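Local coordinates for protein glycerol-3-phosphate dehydrogenase [NAD(P)+] (Coxiella burnetii, PDB 3K96) that probably catalyses the NAD(P)H-dependent reduction of dihydroxyacetone phosphate to sn-glycerol 3-phosphate, the key precursor for phospholipid synthesis, at residues A[45-48]-A[49-53]; A[234-237]-A[238-242]; A[313-316]-A[317-321]; A[114-117]-A[118-121]. One frame throughout, in Å; residues are numbered along the deposited sequence.

Contact 1: A[45-48]-A[49-53]; sequences ALVL and ARKGQ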
ATOM      1  N   ALA A  45     -22.967   3.066 -13.430  1.00 27.45           N
ATOM      2  CA  ALA A  45     -24.080   3.127 -14.383  1.00 29.33           C
ATOM      3  C   ALA A  45     -23.559   3.112 -15.807  1.00 30.84           C
ATOM      4  O   ALA A  45     -24.180   2.509 -16.697  1.00 30.91           O
ATOM      5  CB  ALA A  45     -24.962   4.372 -14.119  1.00 27.45           C
ATOM      6  N   LEU A  46     -22.406   3.760 -16.032  1.00 31.51           N
ATOM      7  CA  LEU A  46     -21.793   3.782 -17.353  1.00 31.12           C
ATOM      8  C   LEU A  46     -21.231   2.437 -17.724  1.00 31.27           C
ATOM      9  O   LEU A  46     -21.357   2.006 -18.861  1.00 31.31           O
ATOM     10  CB  LEU A  46     -20.665   4.823 -17.446  1.00 31.73           C
ATOM     11  CG  LEU A  46     -21.075   6.280 -17.488  1.00 33.87           C
ATOM     12  CD1 LEU A  46     -19.863   7.189 -17.356  1.00 34.35           C
ATOM     13  CD2 LEU A  46     -21.852   6.528 -18.794  1.00 33.21           C
ATOM     14  N   VAL A  47     -20.549   1.783 -16.786  1.00 30.81           N
ATOM     15  CA  VAL A  47     -19.998   0.472 -17.074  1.00 29.62           C
ATOM     16  C   VAL A  47     -21.098  -0.455 -17.603  1.00 31.18           C
ATOM     17  O   VAL A  47     -20.900  -1.154 -18.596  1.00 30.34           O
ATOM     18  CB  VAL A  47     -19.353  -0.153 -15.826  1.00 30.05           C
ATOM     19  CG1 VAL A  47     -19.107  -1.635 -16.034  1.00 25.28           C
ATOM     20  CG2 VAL A  47     -18.031   0.604 -15.466  1.00 27.35           C
ATOM     21  N   LEU A  48     -22.245  -0.469 -16.931  1.00 31.11           N
ATOM     22  CA  LEU A  48     -23.350  -1.332 -17.345  1.00 32.34           C
ATOM     23  C   LEU A  48     -24.049  -0.835 -18.614  1.00 33.06           C
ATOM     24  O   LEU A  48     -24.280  -1.608 -19.534  1.00 34.51           O
ATOM     25  CB  LEU A  48     -24.378  -1.469 -16.206  1.00 32.97           C
ATOM     26  CG  LEU A  48     -23.839  -2.062 -14.891  1.00 32.47           C
ATOM     27  CD1 LEU A  48     -24.874  -2.015 -13.787  1.00 30.97           C
ATOM     28  CD2 LEU A  48     -23.327  -3.476 -15.098  1.00 31.45           C
ATOM     29  N   ALA A  49     -24.387   0.448 -18.662  1.00 33.54           N
ATOM     30  CA  ALA A  49     -25.120   0.996 -19.810  1.00 33.58           C
ATOM     31  C   ALA A  49     -24.313   0.873 -21.113  1.00 34.62           C
ATOM     32  O   ALA A  49     -24.878   0.606 -22.190  1.00 32.10           O
ATOM     33  CB  ALA A  49     -25.591   2.462 -19.538  1.00 31.93           C
ATOM     34  N   ARG A  50     -22.988   1.007 -21.014  1.00 35.24           N
ATOM     35  CA  ARG A  50     -22.126   0.854 -22.188  1.00 35.55           C
ATOM     36  C   ARG A  50     -22.173  -0.534 -22.793  1.00 35.22           C
ATOM     37  O   ARG A  50     -21.860  -0.705 -23.969  1.00 34.51           O
ATOM     38  CB  ARG A  50     -20.666   1.209 -21.869  1.00 35.91           C
ATOM     39  CG  ARG A  50     -20.419   2.705 -21.779  1.00 37.29           C
ATOM     40  CD  ARG A  50     -19.101   2.983 -21.073  1.00 38.00           C
ATOM     41  NE  ARG A  50     -18.814   4.406 -20.965  1.00 34.71           N
ATOM     42  CZ  ARG A  50     -17.805   4.906 -20.254  1.00 38.04           C
ATOM     43  NH1 ARG A  50     -17.005   4.090 -19.569  1.00 37.62           N
ATOM     44  NH2 ARG A  50     -17.597   6.215 -20.217  1.00 36.93           N
ATOM     45  N   LYS A  51     -22.518  -1.531 -21.996  1.00 35.65           N
ATOM     46  CA  LYS A  51     -22.600  -2.896 -22.505  1.00 36.34           C
ATOM     47  C   LYS A  51     -23.999  -3.138 -23.105  1.00 35.66           C
ATOM     48  O   LYS A  51     -24.285  -4.214 -23.616  1.00 34.98           O
ATOM     49  CB  LYS A  51     -22.274  -3.887 -21.380  1.00 37.90           C
ATOM     50  CG  LYS A  51     -20.861  -3.635 -20.752  1.00 39.68           C
ATOM     51  CD  LYS A  51     -20.821  -4.015 -19.255  1.00 43.31           C
ATOM     52  CE  LYS A  51     -20.522  -5.435 -18.983  1.00 45.12           C
ATOM     53  NZ  LYS A  51     -19.089  -5.686 -19.116  1.00 47.73           N
ATOM     54  N   GLY A  52     -24.858  -2.127 -23.046  1.00 35.50           N
ATOM     55  CA  GLY A  52     -26.196  -2.225 -23.634  1.00 35.91           C
ATOM     56  C   GLY A  52     -27.286  -2.554 -22.630  1.00 36.53           C
ATOM     57  O   GLY A  52     -28.461  -2.603 -22.989  1.00 34.99           O
ATOM     58  N   GLN A  53     -26.909  -2.778 -21.371  1.00 35.98           N
ATOM     59  CA  GLN A  53     -27.892  -3.046 -20.328  1.00 35.97           C
ATOM     60  C   GLN A  53     -28.685  -1.780 -20.035  1.00 36.27           C
ATOM     61  O   GLN A  53     -28.150  -0.669 -20.083  1.00 37.58           O
ATOM     62  CB  GLN A  53     -27.194  -3.525 -19.051  1.00 36.16           C
ATOM     63  CG  GLN A  53     -26.400  -4.812 -19.226  1.00 34.21           C
ATOM     64  CD  GLN A  53     -25.488  -5.089 -18.047  1.00 36.38           C
ATOM     65  OE1 GLN A  53     -25.814  -4.751 -16.904  1.00 34.14           O
ATOM     66  NE2 GLN A  53     -24.322  -5.696 -18.321  1.00 33.15           N
TER
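Leu-48 and Gln-53 meet on one side of this helix end, while Leu-46 and Arg-50 meet on another, and the two pairs show how differently one turn can be packed. In the first pair the tip of Leu-48 is pressed against an amide: its CD2 lies 3.3 Å from Gln-53 OE1, and CB stands 3.6 Å from the same oxygen. The extended glutamine chain sends its NE2 on to the backbone O of Arg-192, which helps to fix the amide, and Leu-48 itself packs on Val-55 and Leu-193. Leu-46 is buried too, under Leu-78, Pro-84 and Leu-87; the solvent side begins with Arg-50 and the turn from Lys-51 to Gly-52. The straight chain of Arg-50 runs back along the helix, and one face of its guanidinium rests on Leu-46, whose CB sits 3.9 Å above the plane and over its centre. Leu-46 CD1 comes within 3.8 Å of Arg-50 NH2, which finds its polar partner in the O of Ala-169. Meanwhile the backbone winds down. Arg-50 N still bonds Leu-46 O at 2.9 Å, but Lys-51 N turns to Leu-48 O at 3.0 Å. Gln-53 N adds a weak bond to the same oxygen, and Gly-52 N reaches Ala-49 O at 2.9 Å. With Gly-52 at positive phi (99°), these last two bonds form a Schellman motif, which ends the first helix of a Rossmann-type fold just before strand 55-58.

Contact 2: A[234-237]-A[238-242]; sequences NARA and ALITR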
ATOM      1  N   ASN A 234       8.134   7.704   4.119  1.00 24.81           N
ATOM      2  CA  ASN A 234       8.437   6.608   5.041  1.00 25.28           C
ATOM      3  C   ASN A 234       7.386   6.576   6.145  1.00 25.18           C
ATOM      4  O   ASN A 234       6.851   5.505   6.481  1.00 25.61           O
ATOM      5  CB  ASN A 234       9.834   6.758   5.693  1.00 25.10           C
ATOM      6  CG  ASN A 234      10.990   6.549   4.710  1.00 27.17           C
ATOM      7  OD1 ASN A 234      10.807   6.010   3.593  1.00 27.48           O
ATOM      8  ND2 ASN A 234      12.199   6.960   5.124  1.00 25.21           N
ATOM      9  N   ALA A 235       7.107   7.745   6.722  1.00 23.60           N
ATOM     10  CA  ALA A 235       6.115   7.852   7.793  1.00 25.26           C
ATOM     11  C   ALA A 235       4.705   7.458   7.272  1.00 23.29           C
ATOM     12  O   ALA A 235       3.932   6.807   7.977  1.00 23.61           O
ATOM     13  CB  ALA A 235       6.097   9.257   8.387  1.00 24.50           C
ATOM     14  N   ARG A 236       4.394   7.826   6.047  1.00 23.60           N
ATOM     15  CA  ARG A 236       3.092   7.472   5.489  1.00 23.19           C
ATOM     16  C   ARG A 236       2.979   5.965   5.368  1.00 23.91           C
ATOM     17  O   ARG A 236       1.964   5.413   5.714  1.00 26.58           O
ATOM     18  CB  ARG A 236       2.860   8.142   4.141  1.00 23.05           C
ATOM     19  CG  ARG A 236       1.512   7.787   3.514  1.00 25.63           C
ATOM     20  CD  ARG A 236       1.227   8.591   2.295  1.00 26.84           C
ATOM     21  NE  ARG A 236       2.143   8.294   1.215  1.00 29.81           N
ATOM     22  CZ  ARG A 236       2.149   8.923   0.041  1.00 32.49           C
ATOM     23  NH1 ARG A 236       1.289   9.895  -0.197  1.00 36.40           N
ATOM     24  NH2 ARG A 236       3.013   8.572  -0.900  1.00 31.61           N
ATOM     25  N   ALA A 237       4.031   5.292   4.913  1.00 25.71           N
ATOM     26  CA  ALA A 237       3.994   3.838   4.748  1.00 25.43           C
ATOM     27  C   ALA A 237       3.841   3.159   6.099  1.00 26.66           C
ATOM     28  O   ALA A 237       3.110   2.187   6.233  1.00 27.36           O
ATOM     29  CB  ALA A 237       5.263   3.330   4.023  1.00 25.22           C
ATOM     30  N   ALA A 238       4.529   3.679   7.107  1.00 27.06           N
ATOM     31  CA  ALA A 238       4.428   3.133   8.457  1.00 27.00           C
ATOM     32  C   ALA A 238       2.977   3.279   8.984  1.00 27.06           C
ATOM     33  O   ALA A 238       2.450   2.382   9.639  1.00 27.45           O
ATOM     34  CB  ALA A 238       5.411   3.830   9.384  1.00 24.51           C
ATOM     35  N   LEU A 239       2.351   4.419   8.721  1.00 27.51           N
ATOM     36  CA  LEU A 239       0.957   4.651   9.131  1.00 28.17           C
ATOM     37  C   LEU A 239      -0.021   3.763   8.346  1.00 28.53           C
ATOM     38  O   LEU A 239      -1.012   3.292   8.901  1.00 28.97           O
ATOM     39  CB  LEU A 239       0.565   6.124   8.971  1.00 28.61           C
ATOM     40  CG  LEU A 239       1.290   7.094   9.936  1.00 30.96           C
ATOM     41  CD1 LEU A 239       1.059   8.568   9.579  1.00 28.27           C
ATOM     42  CD2 LEU A 239       0.849   6.820  11.344  1.00 27.53           C
ATOM     43  N   ILE A 240       0.246   3.528   7.069  1.00 28.54           N
ATOM     44  CA  ILE A 240      -0.618   2.614   6.296  1.00 28.94           C
ATOM     45  C   ILE A 240      -0.510   1.201   6.909  1.00 29.82           C
ATOM     46  O   ILE A 240      -1.509   0.502   7.114  1.00 28.18           O
ATOM     47  CB  ILE A 240      -0.239   2.617   4.797  1.00 28.94           C
ATOM     48  CG1 ILE A 240      -0.651   3.958   4.164  1.00 29.13           C
ATOM     49  CG2 ILE A 240      -0.915   1.464   4.074  1.00 29.55           C
ATOM     50  CD1 ILE A 240      -0.146   4.189   2.668  1.00 24.19           C
ATOM     51  N   THR A 241       0.713   0.805   7.252  1.00 30.22           N
ATOM     52  CA  THR A 241       0.933  -0.488   7.844  1.00 29.17           C
ATOM     53  C   THR A 241       0.160  -0.584   9.165  1.00 29.47           C
ATOM     54  O   THR A 241      -0.513  -1.580   9.417  1.00 27.61           O
ATOM     55  CB  THR A 241       2.426  -0.745   8.057  1.00 29.02           C
ATOM     56  OG1 THR A 241       3.107  -0.684   6.796  1.00 27.86           O
ATOM     57  CG2 THR A 241       2.650  -2.095   8.688  1.00 29.84           C
ATOM     58  N   ARG A 242       0.247   0.439  10.009  1.00 29.98           N
ATOM     59  CA  ARG A 242      -0.491   0.413  11.281  1.00 31.18           C
ATOM     60  C   ARG A 242      -1.983   0.446  11.041  1.00 30.67           C
ATOM     61  O   ARG A 242      -2.751  -0.157  11.773  1.00 30.40           O
ATOM     62  CB  ARG A 242      -0.130   1.578  12.190  1.00 31.60           C
ATOM     63  CG  ARG A 242       1.258   1.504  12.761  1.00 40.94           C
ATOM     64  CD  ARG A 242       1.290   2.275  14.066  1.00 51.82           C
ATOM     65  NE  ARG A 242       0.379   1.656  15.042  1.00 58.57           N
ATOM     66  CZ  ARG A 242       0.101   2.167  16.239  1.00 64.97           C
ATOM     67  NH1 ARG A 242      -0.745   1.529  17.044  1.00 66.40           N
ATOM     68  NH2 ARG A 242       0.658   3.320  16.633  1.00 65.69           N
TER
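Thr-241 folding back onto Ala-237 is a local contact, one turn of helix 233-253 against the next, on a side of the helix that faces the second subunit of the dimer. The oxygen of Ala-237 is held twice. Thr-241 N donates to it at 2.9 Å, and Thr-241 OG1 donates to it as well, also at 2.9 Å, the two arriving from opposite faces of the carbonyl plane. A chi1 of -60° places the hydroxyl beside the threonine's own backbone N and thus within reach of that oxygen, so that a buried polar side chain is satisfied inside its own helix. Close by, Ala-237 and Thr-241 both pack on Gly-268 of the second subunit. Around the helix from them, Arg-236 and Ile-240 lie side by side and point the same way, with Arg-236 CG 4.1 Å from Ile-240 CD1; the arginine takes part here with its aliphatic CG, while NH1 forms a salt bridge with Asp-227. The isoleucine also runs its CG1 within 3.4 Å of Arg-236 O. Leu-239 behaves likewise, its CG 3.3 Å from Ala-235 O, before packing on Thr-223 of helix 206-228. Asn-234 gives its O to Ala-238 N at 3.0 Å, while its side chain bonds Leu-164 and Thr-174 of the second subunit. The double grip on one carbonyl is the familiar intrahelical threonine bond, used here in an interface helix of the dimer.

Contact 3: A[313-316]-A[317-321]; sequences QVHA and LAQKH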
ATOM      1  N   GLN A 313     -18.606   7.098  13.438  1.00 27.32           N
ATOM      2  CA  GLN A 313     -19.371   5.840  13.557  1.00 27.19           C
ATOM      3  C   GLN A 313     -18.493   4.681  14.011  1.00 26.64           C
ATOM      4  O   GLN A 313     -18.887   3.896  14.878  1.00 26.28           O
ATOM      5  CB  GLN A 313     -20.074   5.477  12.243  1.00 26.24           C
ATOM      6  CG  GLN A 313     -21.092   6.496  11.772  1.00 27.49           C
ATOM      7  CD  GLN A 313     -22.231   6.682  12.746  1.00 34.13           C
ATOM      8  OE1 GLN A 313     -22.784   5.723  13.282  1.00 35.23           O
ATOM      9  NE2 GLN A 313     -22.593   7.922  12.976  1.00 34.69           N
ATOM     10  N   VAL A 314     -17.295   4.590  13.446  1.00 26.24           N
ATOM     11  CA  VAL A 314     -16.388   3.524  13.794  1.00 26.89           C
ATOM     12  C   VAL A 314     -15.872   3.704  15.208  1.00 27.56           C
ATOM     13  O   VAL A 314     -15.753   2.726  15.951  1.00 27.27           O
ATOM     14  CB  VAL A 314     -15.230   3.397  12.777  1.00 28.04           C
ATOM     15  CG1 VAL A 314     -14.167   2.440  13.277  1.00 26.34           C
ATOM     16  CG2 VAL A 314     -15.782   2.946  11.437  1.00 26.64           C
ATOM     17  N   HIS A 315     -15.602   4.942  15.595  1.00 29.27           N
ATOM     18  CA  HIS A 315     -15.130   5.220  16.965  1.00 30.89           C
ATOM     19  C   HIS A 315     -16.180   4.726  17.962  1.00 32.14           C
ATOM     20  O   HIS A 315     -15.845   4.050  18.927  1.00 32.46           O
ATOM     21  CB  HIS A 315     -14.867   6.706  17.176  1.00 30.52           C
ATOM     22  CG  HIS A 315     -14.340   7.040  18.543  1.00 31.23           C
ATOM     23  ND1 HIS A 315     -15.121   7.611  19.526  1.00 34.12           N
ATOM     24  CD2 HIS A 315     -13.113   6.886  19.084  1.00 33.83           C
ATOM     25  CE1 HIS A 315     -14.393   7.795  20.615  1.00 35.14           C
ATOM     26  NE2 HIS A 315     -13.170   7.358  20.372  1.00 33.11           N
ATOM     27  N   ALA A 316     -17.449   5.033  17.709  1.00 32.53           N
ATOM     28  CA  ALA A 316     -18.513   4.588  18.601  1.00 33.48           C
ATOM     29  C   ALA A 316     -18.578   3.065  18.636  1.00 34.33           C
ATOM     30  O   ALA A 316     -18.760   2.475  19.692  1.00 35.60           O
ATOM     31  CB  ALA A 316     -19.880   5.188  18.187  1.00 33.18           C
ATOM     32  N   LEU A 317     -18.416   2.423  17.483  1.00 34.75           N
ATOM     33  CA  LEU A 317     -18.471   0.969  17.419  1.00 34.61           C
ATOM     34  C   LEU A 317     -17.280   0.357  18.160  1.00 35.47           C
ATOM     35  O   LEU A 317     -17.438  -0.602  18.906  1.00 34.56           O
ATOM     36  CB  LEU A 317     -18.488   0.482  15.970  1.00 33.99           C
ATOM     37  CG  LEU A 317     -18.642  -1.015  15.793  1.00 34.01           C
ATOM     38  CD1 LEU A 317     -20.075  -1.424  16.155  1.00 36.93           C
ATOM     39  CD2 LEU A 317     -18.312  -1.434  14.376  1.00 34.67           C
ATOM     40  N   ALA A 318     -16.095   0.909  17.950  1.00 36.13           N
ATOM     41  CA  ALA A 318     -14.892   0.409  18.621  1.00 37.40           C
ATOM     42  C   ALA A 318     -15.060   0.491  20.129  1.00 39.33           C
ATOM     43  O   ALA A 318     -14.712  -0.434  20.866  1.00 39.14           O
ATOM     44  CB  ALA A 318     -13.667   1.188  18.177  1.00 36.53           C
ATOM     45  N   GLN A 319     -15.602   1.597  20.608  1.00 42.07           N
ATOM     46  CA  GLN A 319     -15.797   1.717  22.033  1.00 44.15           C
ATOM     47  C   GLN A 319     -16.884   0.803  22.571  1.00 45.39           C
ATOM     48  O   GLN A 319     -16.746   0.295  23.670  1.00 45.31           O
ATOM     49  CB  GLN A 319     -16.057   3.146  22.432  1.00 44.96           C
ATOM     50  CG  GLN A 319     -14.796   3.963  22.387  1.00 49.36           C
ATOM     51  CD  GLN A 319     -14.905   5.197  23.237  1.00 55.91           C
ATOM     52  OE1 GLN A 319     -15.980   5.805  23.350  1.00 61.24           O
ATOM     53  NE2 GLN A 319     -13.799   5.576  23.857  1.00 56.15           N
ATOM     54  N   LYS A 320     -17.948   0.566  21.802  1.00 45.71           N
ATOM     55  CA  LYS A 320     -19.004  -0.315  22.278  1.00 46.45           C
ATOM     56  C   LYS A 320     -18.460  -1.710  22.532  1.00 46.03           C
ATOM     57  O   LYS A 320     -18.799  -2.345  23.522  1.00 46.98           O
ATOM     58  CB  LYS A 320     -20.141  -0.420  21.277  1.00 47.18           C
ATOM     59  CG  LYS A 320     -21.321  -1.246  21.808  1.00 50.00           C
ATOM     60  CD  LYS A 320     -22.348  -1.561  20.712  1.00 54.78           C
ATOM     61  CE  LYS A 320     -22.954  -0.305  20.107  1.00 57.31           C
ATOM     62  NZ  LYS A 320     -23.878  -0.625  18.978  1.00 60.37           N
ATOM     63  N   HIS A 321     -17.590  -2.171  21.647  1.00 45.35           N
ATOM     64  CA  HIS A 321     -17.038  -3.508  21.739  1.00 44.34           C
ATOM     65  C   HIS A 321     -15.600  -3.566  22.276  1.00 43.70           C
ATOM     66  O   HIS A 321     -14.919  -4.579  22.131  1.00 42.88           O
ATOM     67  CB  HIS A 321     -17.107  -4.140  20.355  1.00 44.39           C
ATOM     68  CG  HIS A 321     -18.498  -4.227  19.802  1.00 44.81           C
ATOM     69  ND1 HIS A 321     -19.357  -5.259  20.113  1.00 43.47           N
ATOM     70  CD2 HIS A 321     -19.176  -3.417  18.957  1.00 44.18           C
ATOM     71  CE1 HIS A 321     -20.504  -5.082  19.483  1.00 47.00           C
ATOM     72  NE2 HIS A 321     -20.422  -3.973  18.771  1.00 46.74           N
TER
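A chi1 of -178° carries the His-315 ring away from its own backbone N, and a chi1 of -75° at Gln-319 turns that chain back to meet it one helical turn later. The two side chains cross at a slant, with the glutamine extended beyond CG so that its amide comes to the same side of the ring as CG, off the CE1-NE2 end. Gln-319 CD lies 3.7 Å from His-315 CE1, and OE1 is equally close to that carbon. Ring and amide are inclined by 33°, neither flat on each other nor upright. Lower down, Gln-319 CG rides over one face of the ring, 4.2 Å above its plane and displaced toward the rim. The contact is thus one of van der Waals packing, and it lies toward solvent on the glutamine's side. Its backbone support is regular: Gln-319 N bonds His-315 O at 3.0 Å, and the neighbouring bond from Ala-318 N to Val-314 O is short, at 2.7 Å. Beyond the helix the histidine stacks on His-332 and meets the ring of Phe-329 at a steep angle, while Ala-318 and Gln-319 also touch Phe-329. Helix 307-320 therefore ends with one side laid on helix 326-336, with Val-314 packed on Ser-214 and Ile-218 of helix 206-228 and Leu-317 reaching the loop residue Leu-136.

Contact 4: A[114-117]-A[118-121]; sequences EVIT and RMKP
The C-terminal part of helix 109-119, the helix of a beta-alpha-beta unit between strands 102-105 and 128-131, is held by Arg-118 bonding back to Glu-114 and by Met-119 folding over Val-115 and Ile-116. Two nitrogens of one arginine hold the oxygen of Glu-114. Arg-118 N reaches it at 3.1 Å in the usual helical way, and Arg-118 NH1 reaches it at 2.9 Å from the opposite face of the carbonyl plane. The chain runs straight from CG to NE and then turns at chi4 (72°), which brings the guanidinium round edge-on, with Glu-114 O only 8° out of its plane. This grip probably offsets part of the negative end of the helix dipole, although the arginine is exposed and also touches a crystal neighbour. On the inward side Met-119 crosses two branched side chains with its sulfur: SD is 3.9 Å from Val-115 CG1 and 4.0 Å from Ile-116 CD1. All three belong to the layer packed against the sheet, Val-115 and Met-119 packing on Leu-35 and Ile-116 and Met-119 on Ile-105. The backbone meanwhile shifts its pattern. Met-119 N bonds Ile-116 O at 3.0 Å and has a weak second partner in Val-115 O, and Lys-120 N bonds Thr-117 O at 3.2 Å. Lys-120 NZ pairs with Glu-150 of helix 143-151. A polar outer face and an apolar inner face pressed on parallel strands are what a crossover helix of a Rossmann-type domain typically presents.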
ATOM      1  N   GLU A 114     -31.419   6.749   5.432  0.60 30.12           N
ATOM      2  CA  GLU A 114     -32.533   7.476   4.826  0.60 30.02           C
ATOM      3  C   GLU A 114     -33.088   6.788   3.580  0.60 29.63           C
ATOM      4  O   GLU A 114     -34.305   6.663   3.414  0.60 29.08           O
ATOM      5  CB  GLU A 114     -32.128   8.916   4.471  0.60 30.91           C
ATOM      6  CG  GLU A 114     -32.023   9.907   5.657  0.60 32.23           C
ATOM      7  CD  GLU A 114     -30.782   9.738   6.528  0.60 36.74           C
ATOM      8  OE1 GLU A 114     -29.825   9.012   6.148  0.60 37.26           O
ATOM      9  OE2 GLU A 114     -30.763  10.370   7.603  0.60 40.09           O
ATOM     10  N   VAL A 115     -32.190   6.347   2.708  1.00 29.80           N
ATOM     11  CA  VAL A 115     -32.570   5.694   1.468  1.00 30.39           C
ATOM     12  C   VAL A 115     -33.257   4.348   1.770  1.00 30.39           C
ATOM     13  O   VAL A 115     -34.300   4.043   1.199  1.00 28.54           O
ATOM     14  CB  VAL A 115     -31.372   5.462   0.540  1.00 31.64           C
ATOM     15  CG1 VAL A 115     -31.834   4.758  -0.723  1.00 30.64           C
ATOM     16  CG2 VAL A 115     -30.716   6.790   0.207  1.00 32.58           C
ATOM     17  N   ILE A 116     -32.677   3.550   2.666  1.00 29.03           N
ATOM     18  CA  ILE A 116     -33.279   2.268   3.025  1.00 29.29           C
ATOM     19  C   ILE A 116     -34.696   2.488   3.590  1.00 30.57           C
ATOM     20  O   ILE A 116     -35.624   1.795   3.222  1.00 29.82           O
ATOM     21  CB  ILE A 116     -32.407   1.507   4.028  1.00 29.90           C
ATOM     22  CG1 ILE A 116     -31.125   0.981   3.333  1.00 28.85           C
ATOM     23  CG2 ILE A 116     -33.161   0.328   4.641  1.00 27.98           C
ATOM     24  CD1 ILE A 116     -31.376   0.051   2.117  1.00 29.60           C
ATOM     25  N   THR A 117     -34.849   3.491   4.453  1.00 31.35           N
ATOM     26  CA  THR A 117     -36.130   3.792   5.040  1.00 31.47           C
ATOM     27  C   THR A 117     -37.190   4.053   3.946  1.00 31.85           C
ATOM     28  O   THR A 117     -38.301   3.519   3.989  1.00 31.49           O
ATOM     29  CB  THR A 117     -36.030   4.990   5.999  1.00 32.17           C
ATOM     30  OG1 THR A 117     -35.192   4.657   7.124  1.00 30.13           O
ATOM     31  CG2 THR A 117     -37.417   5.384   6.521  1.00 29.05           C
ATOM     32  N   ARG A 118     -36.811   4.857   2.965  1.00 31.44           N
ATOM     33  CA  ARG A 118     -37.677   5.238   1.865  1.00 32.31           C
ATOM     34  C   ARG A 118     -37.967   4.098   0.898  1.00 32.00           C
ATOM     35  O   ARG A 118     -38.945   4.143   0.143  1.00 31.29           O
ATOM     36  CB  ARG A 118     -37.074   6.446   1.167  1.00 33.12           C
ATOM     37  CG  ARG A 118     -37.188   7.648   2.066  1.00 38.61           C
ATOM     38  CD  ARG A 118     -36.316   8.832   1.707  1.00 43.41           C
ATOM     39  NE  ARG A 118     -36.638   9.956   2.603  1.00 45.85           N
ATOM     40  CZ  ARG A 118     -36.314  10.021   3.901  1.00 48.31           C
ATOM     41  NH1 ARG A 118     -35.661   9.017   4.511  1.00 50.80           N
ATOM     42  NH2 ARG A 118     -36.671  11.089   4.609  1.00 45.15           N
ATOM     43  N   MET A 119     -37.143   3.064   0.936  1.00 30.21           N
ATOM     44  CA  MET A 119     -37.381   1.920   0.096  1.00 30.46           C
ATOM     45  C   MET A 119     -38.389   0.959   0.707  1.00 29.67           C
ATOM     46  O   MET A 119     -38.864   0.083   0.005  1.00 28.84           O
ATOM     47  CB  MET A 119     -36.089   1.160  -0.156  1.00 30.15           C
ATOM     48  CG  MET A 119     -35.090   1.957  -0.956  1.00 32.92           C
ATOM     49  SD  MET A 119     -33.450   1.208  -1.044  1.00 33.55           S
ATOM     50  CE  MET A 119     -33.790  -0.339  -1.880  1.00 29.19           C
ATOM     51  N   LYS A 120     -38.715   1.102   1.995  1.00 29.75           N
ATOM     52  CA  LYS A 120     -39.615   0.120   2.639  1.00 30.74           C
ATOM     53  C   LYS A 120     -40.912  -0.190   1.890  1.00 30.23           C
ATOM     54  O   LYS A 120     -41.232  -1.347   1.717  1.00 30.02           O
ATOM     55  CB  LYS A 120     -39.905   0.450   4.105  1.00 30.28           C
ATOM     56  CG  LYS A 120     -38.693   0.188   4.998  1.00 33.75           C
ATOM     57  CD  LYS A 120     -38.939   0.527   6.436  1.00 35.08           C
ATOM     58  CE  LYS A 120     -37.743   0.149   7.293  1.00 37.42           C
ATOM     59  NZ  LYS A 120     -38.031   0.379   8.715  1.00 36.47           N
ATOM     60  N   PRO A 121     -41.644   0.834   1.434  1.00 30.31           N
ATOM     61  CA  PRO A 121     -42.894   0.536   0.739  1.00 31.63           C
ATOM     62  C   PRO A 121     -42.701   0.075  -0.680  1.00 32.21           C
ATOM     63  O   PRO A 121     -43.676  -0.192  -1.352  1.00 32.20           O
ATOM     64  CB  PRO A 121     -43.618   1.884   0.705  1.00 32.93           C
ATOM     65  CG  PRO A 121     -42.854   2.783   1.611  1.00 32.86           C
ATOM     66  CD  PRO A 121     -41.478   2.264   1.691  1.00 30.11           C
TER

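Read from the N terminus, the four contacts come in the order 1, 4, 2, 3, and each closes only a single local turn, so none nests in or crosses another. Contact 1 ends the helix between strands 32-35 and 55-58, and contact 4 lies toward the C-terminal end of the one between strands 102-105 and 128-131; both belong to the sheet-bearing N-terminal half, with centres about 26 Å apart. Contacts 2 and 3 lie in the helical C-terminal half, about 23 Å apart between centres, and are linked through helix 206-228, on which both pack. Contact 1 lies across the chain's centre from both. Contact 2 alone among the four reaches the second subunit.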